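Local atomic coordinates of Thiol:disulfide interchange protein, thioredoxin family protein (Chlorobaculum tepidum, PDB entry 3OR5), a protein that probably acts as a thioredoxin-family oxidoreductase that exchanges thiols and disulfides, perhaps in cytochrome c-type biogenesis. Residues 21-26 against 84-89; 30-35 against 69-74; 38-43 against 50-55. All blocks are in the same frame, centred on the assembly; numbering follows the deposited sequence.

Contact 1 (21-26 against 84-89)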
loop_
_atom_site.group_PDB
_atom_site.type_symbol
_atom_site.label_atom_id
_atom_site.label_comp_id
_atom_site.label_asym_id
_atom_site.label_seq_id
_atom_site.Cartn_x
_atom_site.Cartn_y
_atom_site.Cartn_z
ATOM N N THR A 21 -12.061 -5.353 -4.315
ATOM C CA THR A 21 -11.402 -5.615 -3.036
ATOM C C THR A 21 -11.906 -6.918 -2.420
ATOM O O THR A 21 -12.949 -7.482 -2.799
ATOM C CB THR A 21 -11.641 -4.514 -2.012
ATOM O OG1 THR A 21 -13.042 -4.516 -1.727
ATOM C CG2 THR A 21 -11.163 -3.095 -2.564
ATOM N N VAL A 22 -11.130 -7.442 -1.447
ATOM C CA VAL A 22 -11.484 -8.704 -0.738
ATOM C C VAL A 22 -12.874 -8.607 -0.119
ATOM O O VAL A 22 -13.606 -9.627 -0.101
ATOM C CB VAL A 22 -10.429 -8.893 0.301
ATOM C CG1 VAL A 22 -10.856 -9.996 1.285
ATOM C CG2 VAL A 22 -9.072 -9.263 -0.453
ATOM N N ASP A 23 -13.253 -7.422 0.330
ATOM C CA ASP A 23 -14.615 -7.193 0.925
ATOM C C ASP A 23 -15.602 -6.713 -0.062
ATOM O O ASP A 23 -16.641 -6.221 0.349
ATOM C CB ASP A 23 -14.615 -6.330 2.196
ATOM C CG ASP A 23 -14.005 -4.991 1.975
ATOM O OD1 ASP A 23 -13.279 -4.779 0.943
ATOM O OD2 ASP A 23 -14.201 -4.133 2.888
ATOM N N GLY A 24 -15.320 -6.925 -1.366
ATOM C CA GLY A 24 -16.392 -6.754 -2.380
ATOM C C GLY A 24 -16.704 -5.306 -2.646
ATOM O O GLY A 24 -17.868 -4.919 -2.619
ATOM N N LYS A 25 -15.683 -4.447 -2.804
ATOM C CA LYS A 25 -15.896 -3.012 -3.115
ATOM C C LYS A 25 -15.054 -2.746 -4.352
ATOM O O LYS A 25 -14.059 -3.452 -4.613
ATOM C CB LYS A 25 -15.416 -2.131 -1.939
ATOM C CG LYS A 25 -16.341 -2.373 -0.773
ATOM C CD LYS A 25 -15.826 -1.680 0.417
ATOM C CE LYS A 25 -16.656 -2.210 1.614
ATOM N NZ LYS A 25 -16.575 -1.306 2.785
ATOM N N PRO A 26 -15.393 -1.709 -5.133
ATOM C CA PRO A 26 -14.606 -1.358 -6.292
ATOM C C PRO A 26 -13.392 -0.538 -5.890
ATOM O O PRO A 26 -13.467 0.218 -4.933
ATOM C CB PRO A 26 -15.589 -0.466 -7.114
ATOM C CG PRO A 26 -16.522 0.145 -6.018
ATOM C CD PRO A 26 -16.541 -0.824 -4.854
ATOM N N ASN A 84 -11.036 -12.397 6.867
ATOM C CA ASN A 84 -11.114 -12.433 8.334
ATOM C C ASN A 84 -10.107 -11.552 9.054
ATOM O O ASN A 84 -10.424 -10.965 10.029
ATOM C CB ASN A 84 -11.002 -13.871 8.852
ATOM C CG ASN A 84 -11.735 -14.022 10.150
ATOM O OD1 ASN A 84 -12.935 -13.640 10.242
ATOM N ND2 ASN A 84 -11.054 -14.470 11.169
ATOM N N TYR A 85 -8.881 -11.413 8.535
ATOM C CA TYR A 85 -7.919 -10.524 9.115
ATOM C C TYR A 85 -8.413 -9.044 9.044
ATOM O O TYR A 85 -8.269 -8.282 9.988
ATOM C CB TYR A 85 -6.585 -10.702 8.369
ATOM C CG TYR A 85 -5.470 -9.973 9.061
ATOM C CD1 TYR A 85 -5.038 -10.336 10.310
ATOM C CD2 TYR A 85 -4.829 -8.901 8.387
ATOM C CE1 TYR A 85 -4.003 -9.635 10.936
ATOM C CE2 TYR A 85 -3.782 -8.220 9.017
ATOM C CZ TYR A 85 -3.386 -8.592 10.252
ATOM O OH TYR A 85 -2.354 -7.879 10.832
HETATM N N MSE A 86 -9.008 -8.723 7.916
HETATM C CA MSE A 86 -9.590 -7.367 7.754
HETATM C C MSE A 86 -10.620 -7.128 8.816
HETATM O O MSE A 86 -10.676 -5.990 9.325
HETATM C CB MSE A 86 -10.163 -7.192 6.335
HETATM C CG MSE A 86 -9.077 -7.084 5.310
HETATM SE SE MSE A 86 -9.970 -7.120 3.557
HETATM C CE MSE A 86 -10.767 -5.422 3.594
ATOM N N LYS A 87 -11.450 -8.119 9.120
ATOM C CA LYS A 87 -12.483 -7.951 10.146
ATOM C C LYS A 87 -11.840 -7.820 11.522
ATOM O O LYS A 87 -12.126 -6.897 12.301
ATOM C CB LYS A 87 -13.480 -9.131 10.031
ATOM C CG LYS A 87 -14.525 -9.114 11.065
ATOM C CD LYS A 87 -15.465 -10.273 10.736
ATOM C CE LYS A 87 -15.754 -11.117 11.988
ATOM N NZ LYS A 87 -14.475 -11.813 12.475
ATOM N N THR A 88 -10.936 -8.737 11.858
ATOM C CA THR A 88 -10.302 -8.729 13.205
ATOM C C THR A 88 -9.449 -7.514 13.521
ATOM O O THR A 88 -9.489 -6.966 14.628
ATOM C CB THR A 88 -9.516 -10.042 13.507
ATOM O OG1 THR A 88 -8.318 -10.119 12.718
ATOM C CG2 THR A 88 -10.346 -11.157 13.217
ATOM N N GLN A 89 -8.768 -6.974 12.514
ATOM C CA GLN A 89 -7.892 -5.830 12.691
ATOM C C GLN A 89 -8.543 -4.513 12.318
ATOM O O GLN A 89 -7.945 -3.448 12.516
ATOM C CB GLN A 89 -6.566 -5.977 11.947
ATOM C CG GLN A 89 -5.932 -7.327 12.162
ATOM C CD GLN A 89 -5.510 -7.590 13.579
ATOM O OE1 GLN A 89 -4.765 -6.823 14.164
ATOM N NE2 GLN A 89 -5.967 -8.714 14.134
#
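V22 and D23 receive the end of selenomethionine M86, which reaches across from its helix with the selenium against one residue and the terminal methyl against the other. SE rests alongside V22, 3.7 Å from V22 CB and 3.8 Å from V22 CG1. The chain of M86 bends about its CG-SE bond (chi3 71°), which places CE over the flat of the D23 carboxylate. There M86 CE lies 3.6 Å from D23 CG and about equally far from both carboxylate oxygens, the two side chains crossing at roughly a right angle. The contact joins the tip of the hairpin 18-20/26-28 to helix 79-89 of the thioredoxin fold; V22 is also tied to that fold by backbone hydrogen bonding to V95 and packs on L79, V82 and K83. The tip itself begins with a type I turn from T21 to G24, and G24 takes a positive phi. D23 holds CG between its backbone N and carbonyl carbon (chi1 58°), bringing the carboxylate back to T21. T21 OG1 donates to D23 OD1 at 2.7 Å, on the anti side and 27° out of the carboxylate plane, while the same T21 OG1 accepts K25 N at 2.9 Å. Replacing D23 by an alanine would probably leave T21 OG1 without its acceptor and open a gap beside the M86 methyl. D23 OD2 also has K25 NZ at 3.7 Å, a long salt bridge near the protein surface.

Contact 2 (30-35 against 69-74)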
loop_
_atom_site.group_PDB
_atom_site.type_symbol
_atom_site.label_atom_id
_atom_site.label_comp_id
_atom_site.label_asym_id
_atom_site.label_seq_id
_atom_site.Cartn_x
_atom_site.Cartn_y
_atom_site.Cartn_z
ATOM N N ALA A 30 -7.461 5.563 -10.345
ATOM C CA ALA A 30 -8.001 6.862 -10.747
ATOM C C ALA A 30 -8.546 7.686 -9.605
ATOM O O ALA A 30 -8.500 8.939 -9.643
ATOM C CB ALA A 30 -9.053 6.658 -11.847
ATOM N N SER A 31 -9.005 7.018 -8.555
ATOM C CA SER A 31 -9.517 7.657 -7.390
ATOM C C SER A 31 -8.442 8.324 -6.601
ATOM O O SER A 31 -8.753 9.132 -5.710
ATOM C CB SER A 31 -10.248 6.658 -6.476
ATOM O OG SER A 31 -9.369 5.991 -5.589
ATOM N N LEU A 32 -7.192 7.979 -6.879
ATOM C CA LEU A 32 -6.081 8.502 -6.118
ATOM C C LEU A 32 -5.408 9.717 -6.734
ATOM O O LEU A 32 -4.356 10.156 -6.263
ATOM C CB LEU A 32 -5.032 7.420 -5.901
ATOM C CG LEU A 32 -5.763 6.285 -5.102
ATOM C CD1 LEU A 32 -4.830 5.303 -4.540
ATOM C CD2 LEU A 32 -6.764 6.756 -3.966
ATOM N N LYS A 33 -6.001 10.277 -7.786
ATOM C CA LYS A 33 -5.394 11.474 -8.360
ATOM C C LYS A 33 -5.243 12.579 -7.330
ATOM O O LYS A 33 -6.188 12.921 -6.674
ATOM C CB LYS A 33 -6.240 11.995 -9.519
ATOM C CG LYS A 33 -5.526 13.137 -10.225
ATOM C CD LYS A 33 -6.560 14.084 -10.866
ATOM C CE LYS A 33 -5.878 15.146 -11.743
ATOM N NZ LYS A 33 -6.485 15.072 -13.111
ATOM N N GLY A 34 -4.024 13.097 -7.168
ATOM C CA GLY A 34 -3.717 14.170 -6.258
ATOM C C GLY A 34 -3.540 13.775 -4.793
ATOM O O GLY A 34 -3.335 14.622 -3.921
ATOM N N LYS A 35 -3.656 12.490 -4.554
ATOM C CA LYS A 35 -3.501 11.914 -3.231
ATOM C C LYS A 35 -2.151 11.219 -3.070
ATOM O O LYS A 35 -1.678 10.642 -3.989
ATOM C CB LYS A 35 -4.616 10.901 -2.963
ATOM C CG LYS A 35 -5.985 11.462 -2.807
ATOM C CD LYS A 35 -6.959 10.485 -2.195
ATOM C CE LYS A 35 -8.322 11.044 -2.043
ATOM N NZ LYS A 35 -9.349 9.995 -1.943
ATOM N N THR A 69 -4.052 7.663 1.409
ATOM C CA THR A 69 -4.614 6.326 1.806
ATOM C C THR A 69 -3.541 5.249 1.656
ATOM O O THR A 69 -2.645 5.355 0.811
ATOM C CB THR A 69 -5.793 5.921 0.946
ATOM O OG1 THR A 69 -6.442 4.747 1.495
ATOM C CG2 THR A 69 -5.457 5.656 -0.598
ATOM N N PHE A 70 -3.631 4.233 2.514
ATOM C CA PHE A 70 -2.925 2.961 2.177
ATOM C C PHE A 70 -3.765 2.164 1.155
ATOM O O PHE A 70 -5.021 2.330 1.013
ATOM C CB PHE A 70 -2.764 2.117 3.436
ATOM C CG PHE A 70 -1.702 2.634 4.357
ATOM C CD1 PHE A 70 -0.380 2.347 4.095
ATOM C CD2 PHE A 70 -2.026 3.361 5.503
ATOM C CE1 PHE A 70 0.601 2.867 4.959
ATOM C CE2 PHE A 70 -1.063 3.821 6.397
ATOM C CZ PHE A 70 0.271 3.585 6.115
ATOM N N VAL A 71 -3.081 1.285 0.410
ATOM C CA VAL A 71 -3.797 0.304 -0.368
ATOM C C VAL A 71 -3.043 -1.005 -0.114
ATOM O O VAL A 71 -1.774 -1.037 -0.228
ATOM C CB VAL A 71 -3.654 0.626 -1.845
ATOM C CG1 VAL A 71 -4.317 -0.459 -2.687
ATOM C CG2 VAL A 71 -4.268 1.986 -2.181
ATOM N N GLY A 72 -3.757 -2.054 0.259
ATOM C CA GLY A 72 -3.041 -3.346 0.548
ATOM C C GLY A 72 -3.234 -4.306 -0.625
ATOM O O GLY A 72 -4.313 -4.398 -1.208
ATOM N N ILE A 73 -2.191 -5.059 -0.982
ATOM C CA ILE A 73 -2.300 -6.107 -2.023
ATOM C C ILE A 73 -1.774 -7.366 -1.346
ATOM O O ILE A 73 -0.610 -7.430 -0.949
ATOM C CB ILE A 73 -1.471 -5.725 -3.262
ATOM C CG1 ILE A 73 -2.138 -4.473 -3.948
ATOM C CG2 ILE A 73 -1.472 -6.965 -4.262
ATOM C CD1 ILE A 73 -1.323 -3.917 -5.147
ATOM N N ALA A 74 -2.641 -8.358 -1.185
ATOM C CA ALA A 74 -2.303 -9.560 -0.360
ATOM C C ALA A 74 -1.719 -10.614 -1.284
ATOM O O ALA A 74 -2.389 -11.077 -2.224
ATOM C CB ALA A 74 -3.581 -10.131 0.301
#
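L32 sets CD1 against both T69 and V71, and CD2 against T69 alone of the two; both residues face it from strand 68-74, an inner strand of the thioredoxin-fold sheet. The leucine stands at about a right angle to the side chain of T69, and the T69 methyl meets both branches: T69 CG2 lies 3.8 Å from L32 CD2 and 4.0 Å from L32 CD1. V71, two residues on and facing the same way, is approached more obliquely, with its CG2 4.1 Å from L32 CD1. F70, between them, faces away and packs on M56 and V59 of helix 47-63. L32 ends a 3-10 turn and starts a type II turn to K35, closed by K35 N to L32 O at 3.0 Å. F27 of the hairpin strand 26-28 touches L32 and V71 alike. T69 presents methyl rather than hydroxyl to L32 because OG1 stands anti to its N (chi1 -170°). There Q60 NE2 also hydrogen-bonds it, and T69 OG1 donates at 2.8 Å to F70 O, tilted 23° from that carbonyl's plane.

Contact 3 (38-43 against 50-55)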
loop_
_atom_site.group_PDB
_atom_site.type_symbol
_atom_site.label_atom_id
_atom_site.label_comp_id
_atom_site.label_asym_id
_atom_site.label_seq_id
_atom_site.Cartn_x
_atom_site.Cartn_y
_atom_site.Cartn_z
ATOM N N ILE A 38 0.280 4.765 -0.120
ATOM C CA ILE A 38 1.361 3.733 0.052
ATOM C C ILE A 38 0.717 2.430 -0.307
ATOM O O ILE A 38 -0.325 2.061 0.290
ATOM C CB ILE A 38 1.914 3.745 1.499
ATOM C CG1 ILE A 38 2.766 5.003 1.745
ATOM C CG2 ILE A 38 2.770 2.506 1.730
ATOM C CD1 ILE A 38 3.105 5.199 3.268
ATOM N N VAL A 39 1.347 1.704 -1.264
ATOM C CA VAL A 39 0.807 0.389 -1.702
ATOM C C VAL A 39 1.655 -0.643 -0.966
ATOM O O VAL A 39 2.878 -0.656 -1.090
ATOM C CB VAL A 39 0.948 0.241 -3.191
ATOM C CG1 VAL A 39 0.467 -1.177 -3.645
ATOM C CG2 VAL A 39 0.160 1.374 -3.914
ATOM N N ASN A 40 0.989 -1.483 -0.183
ATOM C CA ASN A 40 1.635 -2.432 0.783
ATOM C C ASN A 40 1.347 -3.813 0.262
ATOM O O ASN A 40 0.210 -4.296 0.280
ATOM C CB ASN A 40 1.063 -2.258 2.189
ATOM C CG ASN A 40 1.585 -3.298 3.140
ATOM O OD1 ASN A 40 2.831 -3.492 3.220
ATOM N ND2 ASN A 40 0.765 -3.835 3.892
ATOM N N PHE A 41 2.421 -4.506 -0.175
ATOM C CA PHE A 41 2.308 -5.948 -0.553
ATOM C C PHE A 41 2.576 -6.689 0.706
ATOM O O PHE A 41 3.637 -6.507 1.360
ATOM C CB PHE A 41 3.371 -6.320 -1.619
ATOM C CG PHE A 41 2.963 -5.828 -2.999
ATOM C CD1 PHE A 41 2.349 -6.659 -3.972
ATOM C CD2 PHE A 41 3.201 -4.476 -3.311
ATOM C CE1 PHE A 41 1.941 -6.146 -5.211
ATOM C CE2 PHE A 41 2.789 -3.942 -4.567
ATOM C CZ PHE A 41 2.228 -4.797 -5.565
ATOM N N PHE A 42 1.624 -7.510 1.100
ATOM C CA PHE A 42 1.682 -8.143 2.446
ATOM C C PHE A 42 1.044 -9.526 2.461
ATOM O O PHE A 42 0.299 -9.854 1.523
ATOM C CB PHE A 42 0.919 -7.292 3.529
ATOM C CG PHE A 42 -0.575 -7.342 3.371
ATOM C CD1 PHE A 42 -1.348 -8.089 4.259
ATOM C CD2 PHE A 42 -1.225 -6.640 2.336
ATOM C CE1 PHE A 42 -2.725 -8.195 4.103
ATOM C CE2 PHE A 42 -2.642 -6.708 2.202
ATOM C CZ PHE A 42 -3.384 -7.500 3.078
ATOM N N ALA A 43 1.276 -10.310 3.571
ATOM C CA ALA A 43 0.488 -11.459 3.813
ATOM C C ALA A 43 0.085 -11.449 5.283
ATOM O O ALA A 43 0.845 -10.960 6.125
ATOM C CB ALA A 43 1.293 -12.772 3.487
ATOM N N ARG A 50 1.958 -8.591 10.455
ATOM C CA ARG A 50 1.006 -8.563 11.518
ATOM C C ARG A 50 1.378 -7.515 12.531
ATOM O O ARG A 50 0.495 -6.959 13.223
ATOM C CB ARG A 50 0.930 -9.957 12.201
ATOM C CG ARG A 50 0.402 -10.992 11.233
ATOM C CD ARG A 50 0.289 -12.352 11.935
ATOM N NE ARG A 50 -0.764 -12.391 12.950
ATOM C CZ ARG A 50 -2.031 -12.691 12.688
ATOM N NH1 ARG A 50 -2.443 -12.952 11.443
ATOM N NH2 ARG A 50 -2.892 -12.787 13.707
ATOM N N SER A 51 2.695 -7.209 12.582
ATOM C CA SER A 51 3.171 -6.186 13.499
ATOM C C SER A 51 2.836 -4.788 12.970
ATOM O O SER A 51 2.389 -3.863 13.719
ATOM C CB SER A 51 4.692 -6.317 13.634
ATOM O OG SER A 51 5.059 -5.426 14.683
ATOM N N GLU A 52 2.957 -4.638 11.676
ATOM C CA GLU A 52 2.835 -3.295 11.128
ATOM C C GLU A 52 1.438 -2.899 10.710
ATOM O O GLU A 52 1.114 -1.647 10.717
ATOM C CB GLU A 52 3.839 -2.961 10.079
ATOM C CG GLU A 52 3.723 -3.662 8.852
ATOM C CD GLU A 52 4.734 -3.114 7.790
ATOM O OE1 GLU A 52 5.855 -2.635 8.147
ATOM O OE2 GLU A 52 4.371 -3.141 6.603
ATOM N N ILE A 53 0.629 -3.882 10.284
ATOM C CA ILE A 53 -0.710 -3.467 9.774
ATOM C C ILE A 53 -1.557 -2.718 10.819
ATOM O O ILE A 53 -2.230 -1.758 10.432
ATOM C CB ILE A 53 -1.423 -4.639 9.135
ATOM C CG1 ILE A 53 -0.766 -4.857 7.742
ATOM C CG2 ILE A 53 -2.984 -4.339 8.993
ATOM C CD1 ILE A 53 -1.152 -6.159 7.083
ATOM N N PRO A 54 -1.550 -3.068 12.088
ATOM C CA PRO A 54 -2.317 -2.237 13.051
ATOM C C PRO A 54 -1.827 -0.794 13.145
ATOM O O PRO A 54 -2.653 0.140 13.367
ATOM C CB PRO A 54 -2.169 -2.969 14.383
ATOM C CG PRO A 54 -1.988 -4.419 13.935
ATOM C CD PRO A 54 -1.166 -4.394 12.662
ATOM N N ASP A 55 -0.534 -0.540 12.952
ATOM C CA ASP A 55 -0.015 0.844 12.960
ATOM C C ASP A 55 -0.494 1.524 11.678
ATOM O O ASP A 55 -0.783 2.689 11.724
ATOM C CB ASP A 55 1.520 0.841 12.999
ATOM C CG ASP A 55 2.042 0.348 14.406
ATOM O OD1 ASP A 55 1.304 0.446 15.387
ATOM O OD2 ASP A 55 3.204 -0.079 14.529
HETATM O O HOH W 1 2.446 -5.151 5.924
#
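Strand 38-42 and helix 50-55 run nearly antiparallel, at 151°, with axes 10.8 Å apart at closest, and the backbones of F42 and I53 lie nearest each other, CA to CA 9.0 Å. This is the strand-to-helix half of a beta-alpha-beta unit completed by strand 68-74, and C46 just before the helix and C49 in its first turn are consistent with a thioredoxin-type CxxC. I53 extends its longer branch to the phenylalanine: I53 CD1 stands 3.4 Å from F42 CD1, a tight approach made obliquely to the ring, with the two side chains crossing at about a right angle. The F42 side chain also touches C49, near the start of the helix.

Next to this apolar pair lies a polar one. N40 reaches out with CG anti to its N, and E52 holds CG between N and carbonyl carbon (chi1 68°) before extending straight, which swings its carboxylate toward the strand although the residue sits on the flank of the helix. The amide and carboxylate planes are 47° apart, and N40 OD1 comes no nearer than 3.7 Å to E52 OE2. A water joins the two instead, accepting from N40 ND2 at 2.9 Å and donating to E52 OE2 at 2.9 Å, and so gives both buried groups a partner. P54, next after I53, has no N-H, and the helix kinks here, where the regular bonds of 54 and 55 to the turn before are missing and D55 N makes only a weak bond to E52 O.

P118 touches N40 and E52; Y85 of helix 79-89 packs on R50, I53 and P54, while strand 38-42 runs between strands 68-74 and 119-123.

Overall arrangement
Contacts 2 and 3 are buried and meet in the central sheet: strands 36-42 and 68-74 are neighbours there, with V71 O and N40 N 2.8 Å apart in a probable hydrogen bond. They lie on opposite sides of the chain's centre, contact 2 attaching the loop 30-35 to one strand and contact 3 laying helix 47-63 against the other. Contact 1 is farther out and only partly buried, joining a hairpin tip to helix 79-89, whose Q89 and Y85 pack on the helix of contact 3. The chemistry follows place: purely apolar across contact 2, an apolar pair beside a water-bridged polar one in contact 3, and a selenomethionine set against valine and a carboxylate in contact 1.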